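Local coordinates for protein Udp-n-acetylglucosamine pyrophosphorylase (Trypanosoma brucei, PDB 4BQH) that probably catalyses the formation of UDP-N-acetylglucosamine and diphosphate from UTP and N-acetylglucosamine 1-phosphate, the last step in making this nucleotide sugar, at residues 117-122 against 177-182; 462-467 against 490-495. All coordinates share one frame; numbering follows the deposited sequence.

Contact 1 of 2, residues 117-122 against 177-182; sequences LILAGG and LVMTSG
I118 is gripped through its backbone from both ends by 177-182. I118 N donates to L177 O at 2.7 Å. In turn, I118 O accepts from M179 N at 2.9 Å. Both donors sit almost straight out from the carbonyl they use. The third bond, A120 N to M179 O at 2.9 Å, is more bent, its donor tilted 23° from the carbonyl plane. A C-H...O contact from L117 CA to L177 O adds to this parallel pairing.

The apolar contacts lie on both faces. On one, L117 crosses L177 at about a right angle, and L117 CD2 meets M179 CB at 4.0 Å. M179 runs alongside L119; the bend at chi3 (79°) turns its methyl, CE, onto L119 CD2 at 3.7 Å. V241 of helix 241-246 packs over L117, L119 and M179. The other face carries I118 and V178, and here A120 CB meets V178 CG1 at 3.9 Å.

N184 bridges the two segments, its side chain hydrogen-bonding A120 O and S181 N. Parallel neighbours at the centre of a sheet, with 117-122 opening into a glycine-rich turn (LAGG), are characteristic of the Rossmann-like nucleotide-binding core of GT-A-type nucleotidyltransferases, where the equivalent loop in relatives binds the nucleotide.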
ATOM      1  N   LEU A 117       3.781   3.012   5.025  1.00  8.34           N
ATOM      2  CA  LEU A 117       2.571   2.497   5.659  1.00  8.74           C
ATOM      3  C   LEU A 117       2.160   1.244   4.880  1.00  8.89           C
ATOM      4  O   LEU A 117       1.813   1.323   3.686  1.00  8.40           O
ATOM      5  CB  LEU A 117       1.479   3.569   5.623  1.00  9.01           C
ATOM      6  CG  LEU A 117       0.171   3.358   6.397  1.00  8.75           C
ATOM      7  CD1 LEU A 117      -0.645   4.649   6.388  1.00  9.85           C
ATOM      8  CD2 LEU A 117      -0.636   2.188   5.828  1.00  9.04           C
ATOM      9  N   ILE A 118       2.246   0.080   5.524  1.00  8.97           N
ATOM     10  CA  ILE A 118       1.822  -1.166   4.857  1.00  9.73           C
ATOM     11  C   ILE A 118       0.352  -1.445   5.174  1.00  9.61           C
ATOM     12  O   ILE A 118      -0.032  -1.535   6.357  1.00 10.07           O
ATOM     13  CB  ILE A 118       2.578  -2.408   5.393  1.00 10.69           C
ATOM     14  CG1 ILE A 118       4.081  -2.272   5.250  1.00 11.90           C
ATOM     15  CG2 ILE A 118       2.063  -3.653   4.654  1.00 10.60           C
ATOM     16  CD1 ILE A 118       4.853  -3.475   5.813  1.00 12.15           C
ATOM     17  N   LEU A 119      -0.487  -1.588   4.140  1.00 10.06           N
ATOM     18  CA  LEU A 119      -1.899  -1.956   4.356  1.00 10.47           C
ATOM     19  C   LEU A 119      -1.938  -3.455   4.631  1.00 11.26           C
ATOM     20  O   LEU A 119      -1.650  -4.282   3.729  1.00 11.76           O
ATOM     21  CB  LEU A 119      -2.737  -1.587   3.117  1.00 10.81           C
ATOM     22  CG  LEU A 119      -2.632  -0.133   2.632  1.00 11.38           C
ATOM     23  CD1 LEU A 119      -3.208  -0.006   1.229  1.00 11.47           C
ATOM     24  CD2 LEU A 119      -3.357   0.811   3.581  1.00 11.80           C
ATOM     25  N   ALA A 120      -2.269  -3.791   5.876  1.00 11.05           N
ATOM     26  CA  ALA A 120      -2.072  -5.136   6.404  1.00 11.48           C
ATOM     27  C   ALA A 120      -3.302  -5.725   7.079  1.00 11.74           C
ATOM     28  O   ALA A 120      -3.184  -6.547   7.999  1.00 11.56           O
ATOM     29  CB  ALA A 120      -0.881  -5.145   7.355  1.00 12.13           C
ATOM     30  N   GLY A 121      -4.481  -5.326   6.609  1.00 11.83           N
ATOM     31  CA  GLY A 121      -5.719  -5.761   7.219  1.00 13.49           C
ATOM     32  C   GLY A 121      -6.290  -7.021   6.602  1.00 15.22           C
ATOM     33  O   GLY A 121      -7.185  -7.634   7.180  1.00 17.44           O
ATOM     34  N   GLY A 122      -5.788  -7.407   5.428  1.00 15.17           N
ATOM     35  CA  GLY A 122      -6.379  -8.533   4.689  1.00 15.89           C
ATOM     36  C   GLY A 122      -5.763  -9.871   5.050  1.00 15.80           C
ATOM     37  O   GLY A 122      -4.571  -9.955   5.412  1.00 15.28           O
ATOM     38  N   LEU A 177       4.899   1.643   9.399  1.00  9.89           N
ATOM     39  CA  LEU A 177       3.561   1.725   9.982  1.00 10.09           C
ATOM     40  C   LEU A 177       2.795   0.533   9.447  1.00 10.67           C
ATOM     41  O   LEU A 177       2.604   0.421   8.226  1.00 11.31           O
ATOM     42  CB  LEU A 177       2.889   3.030   9.524  1.00  9.92           C
ATOM     43  CG  LEU A 177       3.732   4.308   9.471  1.00 10.32           C
ATOM     44  CD1 LEU A 177       2.842   5.466   9.019  1.00 10.31           C
ATOM     45  CD2 LEU A 177       4.352   4.561  10.839  1.00 10.61           C
ATOM     46  N   VAL A 178       2.405  -0.377  10.336  1.00 10.07           N
ATOM     47  CA  VAL A 178       1.746  -1.604   9.899  1.00  9.97           C
ATOM     48  C   VAL A 178       0.251  -1.474  10.234  1.00 10.24           C
ATOM     49  O   VAL A 178      -0.120  -1.481  11.409  1.00 10.53           O
ATOM     50  CB  VAL A 178       2.361  -2.836  10.610  1.00 10.08           C
ATOM     51  CG1 VAL A 178       1.658  -4.122  10.171  1.00  9.26           C
ATOM     52  CG2 VAL A 178       3.844  -2.900  10.293  1.00 10.35           C
ATOM     53  N   MET A 179      -0.586  -1.315   9.207  1.00  9.90           N
ATOM     54  CA  MET A 179      -2.002  -1.071   9.453  1.00 10.01           C
ATOM     55  C   MET A 179      -2.773  -2.380   9.494  1.00 10.44           C
ATOM     56  O   MET A 179      -3.115  -2.968   8.474  1.00 10.77           O
ATOM     57  CB  MET A 179      -2.632  -0.087   8.449  1.00 10.34           C
ATOM     58  CG  MET A 179      -3.994   0.375   8.992  1.00 10.94           C
ATOM     59  SD  MET A 179      -4.757   1.620   7.932  1.00 12.23           S
ATOM     60  CE  MET A 179      -5.415   0.587   6.645  1.00 11.29           C
ATOM     61  N   THR A 180      -3.041  -2.822  10.710  1.00 10.45           N
ATOM     62  CA  THR A 180      -3.624  -4.134  10.948  1.00 11.64           C
ATOM     63  C   THR A 180      -5.155  -4.016  10.892  1.00 12.21           C
ATOM     64  O   THR A 180      -5.702  -2.938  10.674  1.00 11.43           O
ATOM     65  CB  THR A 180      -3.193  -4.620  12.330  1.00 11.87           C
ATOM     66  OG1 THR A 180      -3.516  -3.600  13.289  1.00 12.27           O
ATOM     67  CG2 THR A 180      -1.670  -4.871  12.358  1.00 12.30           C
ATOM     68  N   SER A 181      -5.838  -5.136  11.100  1.00 13.24           N
ATOM     69  CA  SER A 181      -7.248  -5.093  11.477  1.00 13.98           C
ATOM     70  C   SER A 181      -7.377  -5.257  12.990  1.00 14.88           C
ATOM     71  O   SER A 181      -6.444  -5.731  13.662  1.00 15.49           O
ATOM     72  CB  SER A 181      -8.042  -6.194  10.761  1.00 13.90           C
ATOM     73  OG  SER A 181      -7.702  -7.493  11.246  1.00 14.45           O
ATOM     74  N   GLY A 182      -8.537  -4.881  13.529  1.00 15.21           N
ATOM     75  CA  GLY A 182      -8.811  -5.117  14.941  1.00 17.19           C
ATOM     76  C   GLY A 182      -8.592  -6.581  15.280  1.00 17.61           C
ATOM     77  O   GLY A 182      -7.968  -6.918  16.293  1.00 18.95           O
TER

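Contact 2 of 2, residues 462-467 against 490-495; sequences WLITAL and EAVAVM
L467 and V492 lie flank to flank, their side chains running opposite ways, where the axes of segments 462-467 and 490-495 approach to 9.8 Å at 156°, nearly antiparallel. L467 CB lies only 3.3 Å from V492 CG2, tighter than usual for two carbons. Farther out, L467 sends its two methyls to different partners. L467 CD1 meets M495 CG at 4.0 Å, the two side chains set aslant, while L467 CD2 faces A491 CB at 4.3 Å.

M495 is the long arm of the opposing helix. Folded at both chi2 (-80°) and chi3 (-68°), its chain carries the methyl CE across to segment 462-467. There M495 CE touches I464 CG1 at 3.7 Å. It also reaches L463 CD2, 4.0 Å from M495 CE. Against L463 the two side chains stand at about a right angle; against I464 they cross on a slant. I464 also brings its CG2 branch to V492 CG1, 4.2 Å away.

Helix 519-528 packs against the same layer, I523 on L467 and L526 on A491 and M495. With aliphatic groups and a thioether at the interface and no hydrogen bond between the segments, association here rests on shape fit and the exclusion of water.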
ATOM      1  N   TRP A 462      18.554  -7.411 -14.027  1.00 13.93           N
ATOM      2  CA  TRP A 462      19.584  -6.708 -13.269  1.00 14.25           C
ATOM      3  C   TRP A 462      20.909  -7.401 -13.401  1.00 14.13           C
ATOM      4  O   TRP A 462      21.957  -6.753 -13.558  1.00 14.06           O
ATOM      5  CB  TRP A 462      19.269  -6.649 -11.793  1.00 14.17           C
ATOM      6  CG  TRP A 462      18.081  -5.849 -11.407  1.00 14.86           C
ATOM      7  CD1 TRP A 462      17.369  -4.929 -12.177  1.00 15.84           C
ATOM      8  CD2 TRP A 462      17.475  -5.809 -10.092  1.00 15.37           C
ATOM      9  NE1 TRP A 462      16.336  -4.390 -11.441  1.00 16.69           N
ATOM     10  CE2 TRP A 462      16.363  -4.861 -10.177  1.00 15.37           C
ATOM     11  CE3 TRP A 462      17.729  -6.452  -8.880  1.00 14.88           C
ATOM     12  CZ2 TRP A 462      15.557  -4.589  -9.091  1.00 15.21           C
ATOM     13  CZ3 TRP A 462      16.898  -6.183  -7.793  1.00 15.27           C
ATOM     14  CH2 TRP A 462      15.824  -5.274  -7.907  1.00 14.69           C
ATOM     15  N   LEU A 463      20.874  -8.730 -13.322  1.00 14.15           N
ATOM     16  CA  LEU A 463      22.115  -9.509 -13.373  1.00 14.67           C
ATOM     17  C   LEU A 463      22.778  -9.433 -14.752  1.00 15.35           C
ATOM     18  O   LEU A 463      24.004  -9.263 -14.837  1.00 15.52           O
ATOM     19  CB  LEU A 463      21.838 -10.962 -12.968  1.00 14.18           C
ATOM     20  CG  LEU A 463      23.078 -11.864 -12.948  1.00 14.25           C
ATOM     21  CD1 LEU A 463      24.157 -11.269 -12.045  1.00 14.36           C
ATOM     22  CD2 LEU A 463      22.679 -13.264 -12.479  1.00 13.82           C
ATOM     23  N   ILE A 464      21.975  -9.525 -15.819  1.00 15.75           N
ATOM     24  CA  ILE A 464      22.490  -9.384 -17.202  1.00 18.02           C
ATOM     25  C   ILE A 464      23.141  -8.013 -17.386  1.00 18.05           C
ATOM     26  O   ILE A 464      24.253  -7.918 -17.903  1.00 17.86           O
ATOM     27  CB  ILE A 464      21.420  -9.659 -18.275  1.00 18.51           C
ATOM     28  CG1 ILE A 464      21.079 -11.139 -18.267  1.00 19.94           C
ATOM     29  CG2 ILE A 464      21.903  -9.285 -19.689  1.00 19.39           C
ATOM     30  CD1 ILE A 464      19.857 -11.498 -19.072  1.00 20.97           C
ATOM     31  N   THR A 465      22.490  -6.967 -16.884  1.00 19.00           N
ATOM     32  CA  THR A 465      23.086  -5.625 -16.891  1.00 19.32           C
ATOM     33  C   THR A 465      24.415  -5.550 -16.137  1.00 19.79           C
ATOM     34  O   THR A 465      25.388  -4.943 -16.626  1.00 20.79           O
ATOM     35  CB  THR A 465      22.104  -4.582 -16.305  1.00 19.77           C
ATOM     36  OG1 THR A 465      20.936  -4.548 -17.130  1.00 20.46           O
ATOM     37  CG2 THR A 465      22.750  -3.195 -16.266  1.00 20.24           C
ATOM     38  N   ALA A 466      24.471  -6.157 -14.950  1.00 18.15           N
ATOM     39  CA  ALA A 466      25.714  -6.160 -14.175  1.00 19.13           C
ATOM     40  C   ALA A 466      26.830  -6.905 -14.926  1.00 20.49           C
ATOM     41  O   ALA A 466      27.983  -6.459 -14.946  1.00 20.67           O
ATOM     42  CB  ALA A 466      25.497  -6.765 -12.804  1.00 18.87           C
ATOM     43  N   LEU A 467      26.470  -8.024 -15.560  1.00 20.29           N
ATOM     44  CA  LEU A 467      27.434  -8.809 -16.331  1.00 21.50           C
ATOM     45  C   LEU A 467      27.965  -8.048 -17.542  1.00 23.34           C
ATOM     46  O   LEU A 467      29.170  -8.098 -17.840  1.00 23.90           O
ATOM     47  CB  LEU A 467      26.815 -10.143 -16.759  1.00 20.71           C
ATOM     48  CG  LEU A 467      26.791 -11.211 -15.659  1.00 21.48           C
ATOM     49  CD1 LEU A 467      25.920 -12.411 -16.034  1.00 20.14           C
ATOM     50  CD2 LEU A 467      28.216 -11.642 -15.321  1.00 20.55           C
ATOM     51  N   GLU A 490      31.131 -14.471 -21.963  1.00 32.22           N
ATOM     52  CA  GLU A 490      30.678 -15.867 -22.058  1.00 31.31           C
ATOM     53  C   GLU A 490      29.519 -16.170 -21.105  1.00 29.08           C
ATOM     54  O   GLU A 490      28.561 -16.861 -21.479  1.00 27.67           O
ATOM     55  CB  GLU A 490      31.830 -16.833 -21.791  1.00 33.58           C
ATOM     56  CG  GLU A 490      32.738 -17.052 -22.991  1.00 36.67           C
ATOM     57  CD  GLU A 490      34.139 -17.507 -22.598  1.00 39.32           C
ATOM     58  OE1 GLU A 490      34.334 -17.983 -21.456  1.00 40.09           O
ATOM     59  OE2 GLU A 490      35.053 -17.373 -23.439  1.00 39.08           O
ATOM     60  N   ALA A 491      29.619 -15.671 -19.874  1.00 27.00           N
ATOM     61  CA  ALA A 491      28.573 -15.871 -18.872  1.00 26.09           C
ATOM     62  C   ALA A 491      27.218 -15.293 -19.321  1.00 25.84           C
ATOM     63  O   ALA A 491      26.176 -15.920 -19.100  1.00 24.61           O
ATOM     64  CB  ALA A 491      28.994 -15.304 -17.523  1.00 25.86           C
ATOM     65  N   VAL A 492      27.240 -14.126 -19.969  1.00 26.05           N
ATOM     66  CA  VAL A 492      26.021 -13.503 -20.474  1.00 25.69           C
ATOM     67  C   VAL A 492      25.438 -14.373 -21.577  1.00 25.62           C
ATOM     68  O   VAL A 492      24.217 -14.552 -21.657  1.00 24.90           O
ATOM     69  CB  VAL A 492      26.252 -12.074 -21.026  1.00 26.73           C
ATOM     70  CG1 VAL A 492      24.964 -11.503 -21.614  1.00 27.80           C
ATOM     71  CG2 VAL A 492      26.770 -11.159 -19.938  1.00 29.16           C
ATOM     72  N   ALA A 493      26.313 -14.903 -22.436  1.00 24.68           N
ATOM     73  CA  ALA A 493      25.858 -15.760 -23.525  1.00 23.57           C
ATOM     74  C   ALA A 493      25.171 -17.007 -22.987  1.00 23.21           C
ATOM     75  O   ALA A 493      24.159 -17.446 -23.554  1.00 24.05           O
ATOM     76  CB  ALA A 493      27.006 -16.119 -24.470  1.00 24.40           C
ATOM     77  N   VAL A 494      25.706 -17.566 -21.898  1.00 23.07           N
ATOM     78  CA  VAL A 494      25.064 -18.689 -21.203  1.00 23.35           C
ATOM     79  C   VAL A 494      23.689 -18.290 -20.638  1.00 24.48           C
ATOM     80  O   VAL A 494      22.732 -19.052 -20.792  1.00 22.45           O
ATOM     81  CB  VAL A 494      25.966 -19.307 -20.110  1.00 24.21           C
ATOM     82  CG1 VAL A 494      25.240 -20.386 -19.313  1.00 23.48           C
ATOM     83  CG2 VAL A 494      27.210 -19.907 -20.754  1.00 24.41           C
ATOM     84  N   MET A 495      23.593 -17.101 -20.023  1.00 24.21           N
ATOM     85  CA  MET A 495      22.317 -16.618 -19.447  1.00 27.14           C
ATOM     86  C   MET A 495      21.255 -16.614 -20.526  1.00 27.63           C
ATOM     87  O   MET A 495      20.148 -17.113 -20.328  1.00 26.58           O
ATOM     88  CB  MET A 495      22.424 -15.176 -18.928  1.00 29.16           C
ATOM     89  CG  MET A 495      23.213 -14.934 -17.657  1.00 32.96           C
ATOM     90  SD  MET A 495      22.362 -15.289 -16.114  1.00 37.42           S
ATOM     91  CE  MET A 495      21.073 -14.044 -16.018  1.00 30.87           C
TER

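In the fold
Following the chain from the N terminus, segment 117-122 takes in the end of strand 114-119, and the chain then passes through helix 147-166 before strand 175-180 returns beside it, so contact 1 closes a 54-residue excursion by pairing two strands of the central sheet. Strands 275-280 and 205-209 flank the pair on its two outer edges. Contact 2 opens long after this loop has closed: helix 448-471 and helix 485-497 form an antiparallel pair over a shorter connection that is partly unmodelled. The two contacts follow in series, neither nested nor crossed. Their centres are 39 Å apart, with contact 1 in the sheet core and contact 2 in the C-terminal part of the chain.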